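Local coordinates for putative cell adhesion protein (Parabacteroides distasonis, PDB 3LIU) that probably serves as a fimbrial (pilus) subunit of the FimA/Mfa1 family, taking part in cell adhesion at the bacterial surface, at residues V89-P94 and L125-K130; R173-I178 and Y283-T288; K209-V214 and Y235-V240; E218-I223 and V354-K359. All coordinates share one frame; numbering follows the deposited sequence.

Contact 1 (V89-P94 and L125-K130)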
loop_
_atom_site.group_PDB
_atom_site.type_symbol
_atom_site.label_atom_id
_atom_site.label_comp_id
_atom_site.label_asym_id
_atom_site.label_seq_id
_atom_site.Cartn_x
_atom_site.Cartn_y
_atom_site.Cartn_z
ATOM N N VAL A 89 3.229 -15.389 4.012
ATOM C CA VAL A 89 3.137 -14.001 4.380
ATOM C C VAL A 89 4.440 -13.557 5.042
ATOM O O VAL A 89 4.881 -14.124 6.035
ATOM C CB VAL A 89 1.944 -13.735 5.361
ATOM C CG1 VAL A 89 1.954 -12.230 5.832
ATOM C CG2 VAL A 89 0.596 -14.082 4.693
ATOM N N ALA A 90 5.045 -12.509 4.523
ATOM C CA ALA A 90 6.226 -11.900 5.158
ATOM C C ALA A 90 5.838 -10.777 6.091
ATOM O O ALA A 90 4.966 -9.954 5.771
ATOM C CB ALA A 90 7.221 -11.356 4.088
ATOM N N ASN A 91 6.530 -10.732 7.230
ATOM C CA ASN A 91 6.534 -9.578 8.133
ATOM C C ASN A 91 5.170 -9.313 8.808
ATOM O O ASN A 91 4.808 -8.183 9.065
ATOM C CB ASN A 91 7.039 -8.333 7.396
ATOM C CG ASN A 91 8.469 -8.501 6.867
ATOM O OD1 ASN A 91 9.284 -9.140 7.505
ATOM N ND2 ASN A 91 8.747 -7.975 5.667
ATOM N N ALA A 92 4.400 -10.363 9.049
ATOM C CA ALA A 92 3.139 -10.208 9.760
ATOM C C ALA A 92 3.382 -9.690 11.175
ATOM O O ALA A 92 4.258 -10.199 11.906
ATOM C CB ALA A 92 2.361 -11.517 9.787
ATOM N N ALA A 93 2.585 -8.707 11.582
ATOM C CA ALA A 93 2.667 -8.176 12.958
ATOM C C ALA A 93 2.381 -9.330 13.934
ATOM O O ALA A 93 1.717 -10.293 13.571
ATOM C CB ALA A 93 1.696 -7.010 13.171
ATOM N N PRO A 94 2.954 -9.281 15.142
ATOM C CA PRO A 94 2.737 -10.375 16.116
ATOM C C PRO A 94 1.295 -10.837 16.303
ATOM O O PRO A 94 1.035 -12.035 16.281
ATOM C CB PRO A 94 3.306 -9.782 17.401
ATOM C CG PRO A 94 4.513 -9.061 16.896
ATOM C CD PRO A 94 4.017 -8.364 15.619
ATOM N N LEU A 125 7.651 -4.460 5.742
ATOM C CA LEU A 125 6.342 -4.259 5.132
ATOM C C LEU A 125 5.690 -5.615 4.899
ATOM O O LEU A 125 6.354 -6.582 4.523
ATOM C CB LEU A 125 6.488 -3.517 3.804
ATOM C CG LEU A 125 7.111 -2.129 3.930
ATOM C CD1 LEU A 125 7.241 -1.493 2.592
ATOM C CD2 LEU A 125 6.223 -1.255 4.849
ATOM N N THR A 126 4.392 -5.706 5.133
ATOM C CA THR A 126 3.727 -6.974 4.941
ATOM C C THR A 126 3.728 -7.323 3.450
ATOM O O THR A 126 3.378 -6.493 2.616
ATOM C CB THR A 126 2.270 -6.966 5.431
ATOM O OG1 THR A 126 2.183 -6.338 6.725
ATOM C CG2 THR A 126 1.754 -8.432 5.508
HETATM N N MSE A 127 4.105 -8.548 3.114
HETATM C CA MSE A 127 4.079 -9.030 1.715
HETATM C C MSE A 127 3.460 -10.428 1.687
HETATM O O MSE A 127 3.539 -11.149 2.680
HETATM C CB MSE A 127 5.517 -9.168 1.163
HETATM C CG MSE A 127 6.360 -7.952 1.266
HETATM SE SE MSE A 127 8.224 -8.449 1.370
HETATM C CE MSE A 127 8.950 -6.652 1.718
ATOM N N SER A 128 2.909 -10.831 0.554
ATOM C CA SER A 128 2.382 -12.181 0.410
ATOM C C SER A 128 2.660 -12.788 -0.940
ATOM O O SER A 128 2.820 -12.088 -1.906
ATOM C CB SER A 128 0.872 -12.209 0.595
ATOM O OG SER A 128 0.251 -11.200 -0.176
ATOM N N SER A 129 2.679 -14.112 -0.963
ATOM C CA SER A 129 2.695 -14.908 -2.179
ATOM C C SER A 129 1.285 -15.147 -2.659
ATOM O O SER A 129 0.329 -14.818 -1.978
ATOM C CB SER A 129 3.345 -16.256 -1.884
ATOM O OG SER A 129 2.468 -17.133 -1.170
ATOM N N LYS A 130 1.164 -15.736 -3.833
ATOM C CA LYS A 130 -0.127 -16.260 -4.291
ATOM C C LYS A 130 -0.389 -17.549 -3.578
ATOM O O LYS A 130 0.493 -18.054 -2.868
ATOM C CB LYS A 130 -0.094 -16.506 -5.783
ATOM C CG LYS A 130 0.723 -17.736 -6.245
ATOM C CD LYS A 130 0.538 -17.950 -7.760
ATOM C CE LYS A 130 1.614 -18.832 -8.406
ATOM N NZ LYS A 130 1.077 -19.285 -9.731
HETATM O O HOH W 1 1.270 -7.022 9.525
#
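The ends of two antiparallel strands of the FimA-like domain meet here, where Val89 and Ala90 pair with Ser128 and Met127 (a selenomethionine). Ala90 and Met127 form the hydrogen-bonded pair: Ala90 N gives to Met127 O at 2.7 Å and Met127 N returns to Ala90 O at 3.1 Å. Val89 and Ser128 make the neighbouring non-hydrogen-bonded pair. On one face Ala90 CB packs against Met127 CB at 4.0 Å, with the selenium close by. On the other, Val89 CG1 is swung anti to the backbone N (chi1 175°), and the Val89 and Thr126 side chains cross obliquely, CG1 to CG2 3.8 Å.

Beyond the strand, Asn91 takes over the bonding with its side chain. Its ND2 reaches Leu125 O at 3.0 Å; the acceptor lies in the amide plane, whereas the donor sits above the carbonyl plane. ND2 also bonds Asp42 O, and OD1 accepts from Asn44 N, so both ends of the amide are used. A leucine here would probably leave Leu125 O, Asp42 O and Asn44 N without these partners and free the residues after the strand to shift. Farther on, a water links Ala93 N to Thr126 OG1, which is also bonded to Glu119. The pair lies between strand 45-52, which bonds Val89 and Asn91, and strand 172-185, which bonds Thr126 and Ser128; helix 94-101 follows directly after Ala93.

Contact 2 (R173-I178 and Y283-T288)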
loop_
_atom_site.group_PDB
_atom_site.type_symbol
_atom_site.label_atom_id
_atom_site.label_comp_id
_atom_site.label_asym_id
_atom_site.label_seq_id
_atom_site.Cartn_x
_atom_site.Cartn_y
_atom_site.Cartn_z
ATOM N N ARG A 173 4.347 -6.980 -2.156
ATOM C CA ARG A 173 3.997 -6.110 -1.027
ATOM C C ARG A 173 2.493 -5.887 -0.952
ATOM O O ARG A 173 1.815 -5.880 -1.960
ATOM C CB ARG A 173 4.692 -4.761 -1.117
ATOM C CG ARG A 173 6.205 -4.798 -0.994
ATOM C CD ARG A 173 6.775 -3.374 -1.094
ATOM N NE ARG A 173 8.243 -3.323 -1.164
ATOM C CZ ARG A 173 8.984 -3.570 -2.255
ATOM N NH1 ARG A 173 8.430 -3.925 -3.382
ATOM N NH2 ARG A 173 10.313 -3.471 -2.214
ATOM N N ASP A 174 2.000 -5.687 0.264
ATOM C CA ASP A 174 0.604 -5.429 0.512
ATOM C C ASP A 174 0.337 -3.898 0.586
ATOM O O ASP A 174 -0.798 -3.490 0.758
ATOM C CB ASP A 174 0.165 -6.117 1.823
ATOM C CG ASP A 174 -0.072 -7.643 1.681
ATOM O OD1 ASP A 174 0.174 -8.249 0.617
ATOM O OD2 ASP A 174 -0.544 -8.251 2.678
ATOM N N VAL A 175 1.371 -3.052 0.467
ATOM C CA VAL A 175 1.207 -1.616 0.513
ATOM C C VAL A 175 1.595 -1.010 -0.865
ATOM O O VAL A 175 2.257 -1.668 -1.674
ATOM C CB VAL A 175 2.055 -0.929 1.637
ATOM C CG1 VAL A 175 1.525 -1.257 3.037
ATOM C CG2 VAL A 175 3.518 -1.310 1.512
ATOM N N ALA A 176 1.189 0.240 -1.080
ATOM C CA ALA A 176 1.623 1.107 -2.200
ATOM C C ALA A 176 2.428 2.240 -1.606
ATOM O O ALA A 176 2.287 2.544 -0.405
ATOM C CB ALA A 176 0.395 1.690 -2.999
ATOM N N SER A 177 3.259 2.882 -2.447
ATOM C CA SER A 177 4.089 3.993 -2.021
ATOM C C SER A 177 3.624 5.228 -2.746
ATOM O O SER A 177 3.455 5.174 -3.967
ATOM C CB SER A 177 5.538 3.731 -2.396
ATOM O OG SER A 177 6.310 4.925 -2.274
ATOM N N ILE A 178 3.366 6.321 -2.019
ATOM C CA ILE A 178 2.929 7.553 -2.653
ATOM C C ILE A 178 3.900 8.660 -2.282
ATOM O O ILE A 178 4.224 8.862 -1.089
ATOM C CB ILE A 178 1.464 7.962 -2.257
ATOM C CG1 ILE A 178 0.471 6.887 -2.668
ATOM C CG2 ILE A 178 1.062 9.290 -2.908
ATOM C CD1 ILE A 178 -1.014 7.125 -2.182
ATOM N N TYR A 283 3.164 5.198 2.800
ATOM C CA TYR A 283 2.681 3.868 2.583
ATOM C C TYR A 283 1.207 3.768 2.946
ATOM O O TYR A 283 0.777 4.206 4.025
ATOM C CB TYR A 283 3.472 2.847 3.419
ATOM C CG TYR A 283 4.957 2.826 3.218
ATOM C CD1 TYR A 283 5.516 2.960 1.931
ATOM C CD2 TYR A 283 5.821 2.666 4.296
ATOM C CE1 TYR A 283 6.894 2.978 1.743
ATOM C CE2 TYR A 283 7.193 2.635 4.108
ATOM C CZ TYR A 283 7.721 2.778 2.834
ATOM O OH TYR A 283 9.084 2.778 2.642
ATOM N N VAL A 284 0.446 3.144 2.045
ATOM C CA VAL A 284 -1.001 3.078 2.185
ATOM C C VAL A 284 -1.417 1.707 1.682
ATOM O O VAL A 284 -0.644 1.044 0.959
ATOM C CB VAL A 284 -1.740 4.211 1.352
ATOM C CG1 VAL A 284 -1.388 5.585 1.835
ATOM C CG2 VAL A 284 -1.433 4.099 -0.136
ATOM N N TYR A 285 -2.622 1.274 2.038
ATOM C CA TYR A 285 -3.181 0.042 1.466
ATOM C C TYR A 285 -3.985 0.398 0.198
ATOM O O TYR A 285 -4.205 1.591 -0.130
ATOM C CB TYR A 285 -4.058 -0.725 2.484
ATOM C CG TYR A 285 -3.338 -1.369 3.673
ATOM C CD1 TYR A 285 -2.109 -1.998 3.526
ATOM C CD2 TYR A 285 -3.925 -1.389 4.934
ATOM C CE1 TYR A 285 -1.472 -2.600 4.578
ATOM C CE2 TYR A 285 -3.276 -2.021 6.027
ATOM C CZ TYR A 285 -2.068 -2.600 5.839
ATOM O OH TYR A 285 -1.367 -3.186 6.861
ATOM N N GLU A 286 -4.475 -0.635 -0.479
ATOM C CA GLU A 286 -5.260 -0.418 -1.688
ATOM C C GLU A 286 -6.523 0.353 -1.391
ATOM O O GLU A 286 -7.169 0.172 -0.354
ATOM C CB GLU A 286 -5.642 -1.735 -2.380
ATOM C CG GLU A 286 -4.451 -2.561 -2.850
ATOM C CD GLU A 286 -4.820 -3.636 -3.867
ATOM O OE1 GLU A 286 -5.862 -4.304 -3.670
ATOM O OE2 GLU A 286 -4.018 -3.854 -4.821
ATOM N N ASN A 287 -6.836 1.242 -2.315
ATOM C CA ASN A 287 -8.094 1.935 -2.371
ATOM C C ASN A 287 -8.419 2.306 -3.831
ATOM O O ASN A 287 -7.758 3.166 -4.436
ATOM C CB ASN A 287 -8.058 3.188 -1.518
ATOM C CG ASN A 287 -9.412 3.894 -1.477
ATOM O OD1 ASN A 287 -10.368 3.407 -2.062
ATOM N ND2 ASN A 287 -9.478 5.064 -0.834
ATOM N N THR A 288 -9.362 1.590 -4.399
ATOM C CA THR A 288 -9.885 1.874 -5.729
ATOM C C THR A 288 -11.330 2.249 -5.648
ATOM O O THR A 288 -11.847 2.912 -6.535
ATOM C CB THR A 288 -9.735 0.673 -6.697
ATOM O OG1 THR A 288 -10.587 -0.397 -6.282
ATOM C CG2 THR A 288 -8.271 0.209 -6.705
HETATM O O HOH W 2 -3.526 -3.279 0.485
#
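Ala176 and Val284 form the hydrogen-bonded pair of a short antiparallel bridge, by which strand 282-284 pairs alongside strand 172-185 near the centre of the chain. Ala176 N reaches Val284 O at 2.9 Å, almost in line with the C=O bond, and Val284 N answers to Ala176 O at 3.1 Å. Ser177 and Tyr283 make the adjoining non-hydrogen-bonded pair. The same two oxygens also receive CA-H...O contacts, from Tyr283 CA to Ala176 O and, more bent, from Val175 CA to Val284 O.

Among the apolar contacts, Val284 CG2 meets Ile178 CD1 at 3.7 Å, the two side chains crossing at about a right angle. With CG1 of Val284 anti to the carbonyl carbon (chi1 -63°), CG2 falls between the backbone N and the carbonyl carbon and points at Ile178. Tyr283 CB lies near Val175 CB, and the edge of the Tyr283 ring runs past Ser177 CA.

Tyr285 turns its ring back to 173-178. CE1 touches Val175 CG1 at 3.6 Å, while the ring edge faces Asp174 O and the hydroxyl bonds Glu119. Swapping Tyr285 for an alanine would probably open a gap beside Val175 and leave Glu119 without that hydroxyl.

Arg356 bridges the two segments from outside, its NH2 in a salt bridge with Asp174 OD1 and its backbone N bonded to Glu286 OE2. A single water links them directly, donating to Asp174 O at 2.7 Å and accepting from Glu286 N at 3.0 Å.

Contact 3 (K209-V214 and Y235-V240)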
loop_
_atom_site.group_PDB
_atom_site.type_symbol
_atom_site.label_atom_id
_atom_site.label_comp_id
_atom_site.label_asym_id
_atom_site.label_seq_id
_atom_site.Cartn_x
_atom_site.Cartn_y
_atom_site.Cartn_z
ATOM N N LYS A 209 -6.975 3.916 2.982
ATOM C CA LYS A 209 -7.578 2.751 3.622
ATOM C C LYS A 209 -6.562 2.196 4.611
ATOM O O LYS A 209 -5.402 1.951 4.271
ATOM C CB LYS A 209 -8.058 1.728 2.619
ATOM C CG LYS A 209 -9.375 2.140 1.987
ATOM C CD LYS A 209 -10.066 1.063 1.225
ATOM C CE LYS A 209 -11.452 1.539 0.731
ATOM N NZ LYS A 209 -12.168 0.544 -0.090
ATOM N N GLY A 210 -6.989 2.065 5.863
ATOM C CA GLY A 210 -6.081 1.638 6.905
ATOM C C GLY A 210 -6.175 0.176 7.212
ATOM O O GLY A 210 -5.515 -0.307 8.132
ATOM N N VAL A 211 -7.007 -0.530 6.441
ATOM C CA VAL A 211 -7.158 -1.988 6.546
ATOM C C VAL A 211 -7.063 -2.614 5.155
ATOM O O VAL A 211 -7.389 -1.978 4.141
ATOM C CB VAL A 211 -8.494 -2.436 7.175
ATOM C CG1 VAL A 211 -8.603 -2.081 8.662
ATOM C CG2 VAL A 211 -9.703 -1.857 6.369
ATOM N N SER A 212 -6.627 -3.873 5.133
ATOM C CA SER A 212 -6.424 -4.671 3.898
ATOM C C SER A 212 -6.509 -6.158 4.222
ATOM O O SER A 212 -6.250 -6.585 5.354
ATOM C CB SER A 212 -5.045 -4.373 3.263
ATOM O OG SER A 212 -4.733 -5.232 2.142
ATOM N N SER A 213 -6.859 -6.968 3.240
ATOM C CA SER A 213 -6.625 -8.424 3.342
ATOM C C SER A 213 -5.092 -8.676 3.285
ATOM O O SER A 213 -4.357 -7.891 2.701
ATOM C CB SER A 213 -7.332 -9.163 2.188
ATOM O OG SER A 213 -8.726 -9.071 2.351
ATOM N N VAL A 214 -4.630 -9.772 3.867
ATOM C CA VAL A 214 -3.210 -10.062 3.914
ATOM C C VAL A 214 -2.687 -10.631 2.575
ATOM O O VAL A 214 -1.530 -10.436 2.243
ATOM C CB VAL A 214 -2.849 -10.982 5.097
ATOM C CG1 VAL A 214 -3.335 -12.424 4.892
ATOM C CG2 VAL A 214 -1.346 -10.921 5.372
ATOM N N TYR A 235 -15.641 5.038 8.432
ATOM C CA TYR A 235 -14.805 6.205 8.365
ATOM C C TYR A 235 -13.547 6.127 9.271
ATOM O O TYR A 235 -12.485 6.620 8.903
ATOM C CB TYR A 235 -15.597 7.480 8.656
ATOM C CG TYR A 235 -16.559 7.927 7.552
ATOM C CD1 TYR A 235 -16.142 8.044 6.214
ATOM C CD2 TYR A 235 -17.850 8.277 7.838
ATOM C CE1 TYR A 235 -17.022 8.440 5.211
ATOM C CE2 TYR A 235 -18.735 8.694 6.818
ATOM C CZ TYR A 235 -18.298 8.773 5.514
ATOM O OH TYR A 235 -19.127 9.168 4.511
ATOM N N LEU A 236 -13.660 5.559 10.460
ATOM C CA LEU A 236 -12.497 5.511 11.362
ATOM C C LEU A 236 -11.373 4.606 10.773
ATOM O O LEU A 236 -10.214 4.688 11.202
ATOM C CB LEU A 236 -12.897 4.997 12.743
ATOM C CG LEU A 236 -13.805 5.917 13.580
ATOM C CD1 LEU A 236 -14.284 5.143 14.779
ATOM C CD2 LEU A 236 -13.116 7.185 14.009
ATOM N N ASP A 237 -11.743 3.772 9.796
ATOM C CA ASP A 237 -10.825 2.845 9.100
ATOM C C ASP A 237 -10.101 3.459 7.928
ATOM O O ASP A 237 -9.158 2.862 7.426
ATOM C CB ASP A 237 -11.583 1.610 8.641
ATOM C CG ASP A 237 -12.124 0.799 9.817
ATOM O OD1 ASP A 237 -11.282 0.247 10.551
ATOM O OD2 ASP A 237 -13.356 0.706 9.975
ATOM N N TYR A 238 -10.573 4.619 7.473
ATOM C CA TYR A 238 -9.784 5.533 6.675
ATOM C C TYR A 238 -8.792 6.272 7.586
ATOM O O TYR A 238 -9.139 6.662 8.693
ATOM C CB TYR A 238 -10.666 6.576 5.947
ATOM C CG TYR A 238 -11.428 6.071 4.742
ATOM C CD1 TYR A 238 -10.751 5.649 3.604
ATOM C CD2 TYR A 238 -12.825 6.076 4.703
ATOM C CE1 TYR A 238 -11.417 5.235 2.499
ATOM C CE2 TYR A 238 -13.502 5.646 3.585
ATOM C CZ TYR A 238 -12.767 5.225 2.473
ATOM O OH TYR A 238 -13.368 4.780 1.340
ATOM N N LYS A 239 -7.573 6.504 7.088
ATOM C CA LYS A 239 -6.544 7.177 7.839
ATOM C C LYS A 239 -6.107 8.464 7.155
ATOM O O LYS A 239 -6.127 8.574 5.955
ATOM C CB LYS A 239 -5.328 6.254 8.062
ATOM C CG LYS A 239 -5.626 4.862 8.593
ATOM C CD LYS A 239 -6.419 4.842 9.918
ATOM C CE LYS A 239 -6.880 3.442 10.287
ATOM N NZ LYS A 239 -7.682 3.409 11.555
ATOM N N VAL A 240 -5.724 9.447 7.958
ATOM C CA VAL A 240 -5.483 10.781 7.486
ATOM C C VAL A 240 -4.340 11.382 8.302
ATOM O O VAL A 240 -4.232 11.157 9.528
ATOM C CB VAL A 240 -6.752 11.691 7.542
ATOM C CG1 VAL A 240 -7.236 11.974 9.011
ATOM C CG2 VAL A 240 -6.501 12.976 6.805
#
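Gly210 and Asp237 are tied by one backbone hydrogen bond, from Gly210 N to Asp237 O at 2.8 Å, and the donor approaches nearly head-on to the carbonyl. Beside it, Lys209 and Tyr238 face each other as a non-hydrogen-bonded antiparallel pair, their CA atoms 4.7 Å apart.

The side-chain packing has two centres. Lys209 and Tyr238 lie side by side and point the same way. Lys209 CG comes to 3.7 Å from Tyr238 CE1, and farther out Lys209 CE is 3.8 Å from Tyr238 OH. Beyond its CG the lysine chain is extended, which keeps its methylenes alongside the ring up to the hydroxyl. One residue on, Lys239 CG rests on Gly210 CA at 3.7 Å; a CB on Gly210 would clash with Lys239 CE and Asp237 O, consistent with glycine here.

This is where the long strand 193-213 is flanked by the short strand 238-240, which follows a 3-10 turn at 235-237. Strand 113-115 runs along the long strand too: Ser212 bonds Ile114 through the backbone, and Gly210 bonds Leu116 just past that strand's end.

Polar ends are bound within the turn or beyond the pair. Lys239 bends at chi2 (-56°), curling its NZ back to Leu236 O at 2.9 Å, in the carbonyl plane. Lys209 NZ forms salt bridges with Glu291 and Glu224, and Tyr238 OH is hydrogen-bonded to the backbone oxygen of Glu291.

Contact 4 (E218-I223 and V354-K359)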
loop_
_atom_site.group_PDB
_atom_site.type_symbol
_atom_site.label_atom_id
_atom_site.label_comp_id
_atom_site.label_asym_id
_atom_site.label_seq_id
_atom_site.Cartn_x
_atom_site.Cartn_y
_atom_site.Cartn_z
ATOM N N GLU A 218 -4.511 -15.041 -6.479
ATOM C CA GLU A 218 -3.607 -14.881 -7.585
ATOM C C GLU A 218 -2.419 -13.990 -7.196
ATOM O O GLU A 218 -2.443 -13.205 -6.226
ATOM C CB GLU A 218 -4.339 -14.322 -8.819
ATOM C CG GLU A 218 -5.612 -15.093 -9.259
ATOM C CD GLU A 218 -5.360 -16.571 -9.535
ATOM O OE1 GLU A 218 -4.264 -16.894 -10.044
ATOM O OE2 GLU A 218 -6.260 -17.407 -9.254
ATOM N N GLU A 219 -1.353 -14.132 -7.966
ATOM C CA GLU A 219 -0.160 -13.297 -7.807
ATOM C C GLU A 219 -0.524 -11.857 -8.051
ATOM O O GLU A 219 -1.094 -11.541 -9.085
ATOM C CB GLU A 219 0.879 -13.716 -8.853
ATOM C CG GLU A 219 2.161 -12.947 -8.780
ATOM C CD GLU A 219 3.074 -13.537 -7.798
ATOM O OE1 GLU A 219 2.586 -14.191 -6.870
ATOM O OE2 GLU A 219 4.277 -13.401 -7.993
ATOM N N TRP A 220 -0.192 -10.971 -7.118
ATOM C CA TRP A 220 -0.456 -9.537 -7.288
ATOM C C TRP A 220 -1.953 -9.246 -7.480
ATOM O O TRP A 220 -2.333 -8.300 -8.151
ATOM C CB TRP A 220 0.357 -8.992 -8.475
ATOM C CG TRP A 220 0.774 -7.527 -8.356
ATOM C CD1 TRP A 220 0.012 -6.479 -7.919
ATOM C CD2 TRP A 220 2.033 -6.961 -8.740
ATOM N NE1 TRP A 220 0.728 -5.301 -7.968
ATOM C CE2 TRP A 220 1.965 -5.567 -8.490
ATOM C CE3 TRP A 220 3.214 -7.496 -9.253
ATOM C CZ2 TRP A 220 3.032 -4.704 -8.762
ATOM C CZ3 TRP A 220 4.274 -6.628 -9.536
ATOM C CH2 TRP A 220 4.170 -5.255 -9.281
ATOM N N GLY A 221 -2.809 -10.050 -6.860
ATOM C CA GLY A 221 -4.241 -9.847 -6.946
ATOM C C GLY A 221 -4.718 -8.832 -5.909
ATOM O O GLY A 221 -4.021 -8.498 -4.954
ATOM N N THR A 222 -5.930 -8.351 -6.112
ATOM C CA THR A 222 -6.517 -7.358 -5.228
ATOM C C THR A 222 -6.694 -7.917 -3.819
ATOM O O THR A 222 -7.048 -9.095 -3.633
ATOM C CB THR A 222 -7.842 -6.786 -5.811
ATOM O OG1 THR A 222 -8.323 -5.764 -4.935
ATOM C CG2 THR A 222 -8.917 -7.847 -5.951
ATOM N N ILE A 223 -6.360 -7.076 -2.840
ATOM C CA ILE A 223 -6.461 -7.378 -1.429
ATOM C C ILE A 223 -7.229 -6.263 -0.708
ATOM O O ILE A 223 -7.258 -6.197 0.518
ATOM C CB ILE A 223 -5.059 -7.537 -0.764
ATOM C CG1 ILE A 223 -4.176 -6.341 -1.083
ATOM C CG2 ILE A 223 -4.428 -8.902 -1.177
ATOM C CD1 ILE A 223 -2.764 -6.336 -0.424
ATOM N N VAL A 354 -5.346 3.419 -6.313
ATOM C CA VAL A 354 -4.242 2.959 -5.486
ATOM C C VAL A 354 -4.233 1.447 -5.360
ATOM O O VAL A 354 -5.099 0.860 -4.720
ATOM C CB VAL A 354 -4.270 3.623 -4.074
ATOM C CG1 VAL A 354 -3.094 3.160 -3.218
ATOM C CG2 VAL A 354 -4.307 5.156 -4.204
ATOM N N GLN A 355 -3.218 0.825 -5.972
ATOM C CA GLN A 355 -3.102 -0.613 -6.004
ATOM C C GLN A 355 -1.747 -0.992 -5.432
ATOM O O GLN A 355 -0.804 -0.201 -5.470
ATOM C CB GLN A 355 -3.259 -1.147 -7.413
ATOM C CG GLN A 355 -4.567 -0.786 -8.054
ATOM C CD GLN A 355 -4.673 -1.357 -9.482
ATOM O OE1 GLN A 355 -4.151 -2.413 -9.752
ATOM N NE2 GLN A 355 -5.332 -0.645 -10.376
ATOM N N ARG A 356 -1.678 -2.220 -4.937
ATOM C CA ARG A 356 -0.540 -2.697 -4.145
ATOM C C ARG A 356 0.762 -2.779 -4.976
ATOM O O ARG A 356 0.738 -3.065 -6.167
ATOM C CB ARG A 356 -0.869 -4.077 -3.585
ATOM C CG ARG A 356 -0.912 -5.171 -4.699
ATOM C CD ARG A 356 -1.555 -6.483 -4.249
ATOM N NE ARG A 356 -0.671 -7.209 -3.388
ATOM C CZ ARG A 356 -0.716 -8.532 -3.164
ATOM N NH1 ARG A 356 -1.640 -9.305 -3.704
ATOM N NH2 ARG A 356 0.194 -9.079 -2.355
ATOM N N ASN A 357 1.875 -2.537 -4.296
ATOM C CA ASN A 357 3.216 -2.806 -4.807
ATOM C C ASN A 357 3.599 -1.959 -6.032
ATOM O O ASN A 357 4.348 -2.409 -6.890
ATOM C CB ASN A 357 3.385 -4.296 -5.109
ATOM C CG ASN A 357 4.851 -4.726 -5.064
ATOM O OD1 ASN A 357 5.591 -4.351 -4.164
ATOM N ND2 ASN A 357 5.259 -5.506 -6.028
ATOM N N TYR A 358 3.031 -0.756 -6.099
ATOM C CA TYR A 358 3.397 0.269 -7.062
ATOM C C TYR A 358 3.855 1.493 -6.335
ATOM O O TYR A 358 3.423 1.766 -5.228
ATOM C CB TYR A 358 2.203 0.679 -7.937
ATOM C CG TYR A 358 1.747 -0.374 -8.921
ATOM C CD1 TYR A 358 2.485 -0.657 -10.068
ATOM C CD2 TYR A 358 0.595 -1.102 -8.690
ATOM C CE1 TYR A 358 2.045 -1.621 -10.977
ATOM C CE2 TYR A 358 0.177 -2.087 -9.560
ATOM C CZ TYR A 358 0.890 -2.324 -10.716
ATOM O OH TYR A 358 0.444 -3.283 -11.576
ATOM N N LYS A 359 4.742 2.238 -6.980
ATOM C CA LYS A 359 5.189 3.514 -6.503
ATOM C C LYS A 359 4.489 4.547 -7.366
ATOM O O LYS A 359 4.482 4.435 -8.597
ATOM C CB LYS A 359 6.674 3.672 -6.682
ATOM C CG LYS A 359 7.503 2.841 -5.773
ATOM C CD LYS A 359 8.841 3.511 -5.590
ATOM C CE LYS A 359 9.646 2.802 -4.575
ATOM N NZ LYS A 359 10.759 3.637 -4.049
#
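The indole of Trp220 lies between Asn357 and Tyr358: Asn357 ND2 sits over one face, 3.4 Å from CH2, and Tyr358 OH lies over the opposite face, both offset toward the rim. The rings of Trp220 and Tyr358 are oblique, with planes at 42°, and Trp220 CZ2 stands over a face of the tyrosine, 3.8 Å from its CZ. At the indole edge NE1 donates to Arg356 O at 2.9 Å, from above the carbonyl plane.

The guanidinium of Arg356 has Ile223 CD1 over one face, 3.7 Å from NE, and Gly221 O at its edge. NH1 bonds that oxygen at 2.8 Å, in the guanidinium plane and on a carbonyl lone pair.

Glu218 to Gly221 form a type II beta turn, in the loop between strands 193-213 and 238-240. Two residues of the turn, Trp220 and Gly221, make the bonds to the residues leading into strand 358-366.

The arginine chain bends at chi3 (-74°), bringing the guanidinium over to Gly221. NH2 bonds Val172 O, so both terminal nitrogens have backbone oxygens as partners. Asn357 OD1 accepts from Arg173 NH1.

Overall arrangement
Contact 2 lies almost at the centre of the chain, and the others gather round it, their centres about 14 Å (contact 1), 10 Å (contact 3) and 8 Å (contact 4) away. Contact 1 closes first along the sequence; contact 3 is nested in the loop closed by contact 2, and contact 4 crosses both contacts 2 and 3. Strand 172-185 links three of them: it pairs with strand 127-136 of contact 1, 282-284 of contact 2 and 358-366 of contact 4. Contact 3 belongs to a separate set of strands around strand 193-213. Contacts 2 and 4 each join segments more than 100 residues apart, knitting the middle of the subunit from distant parts.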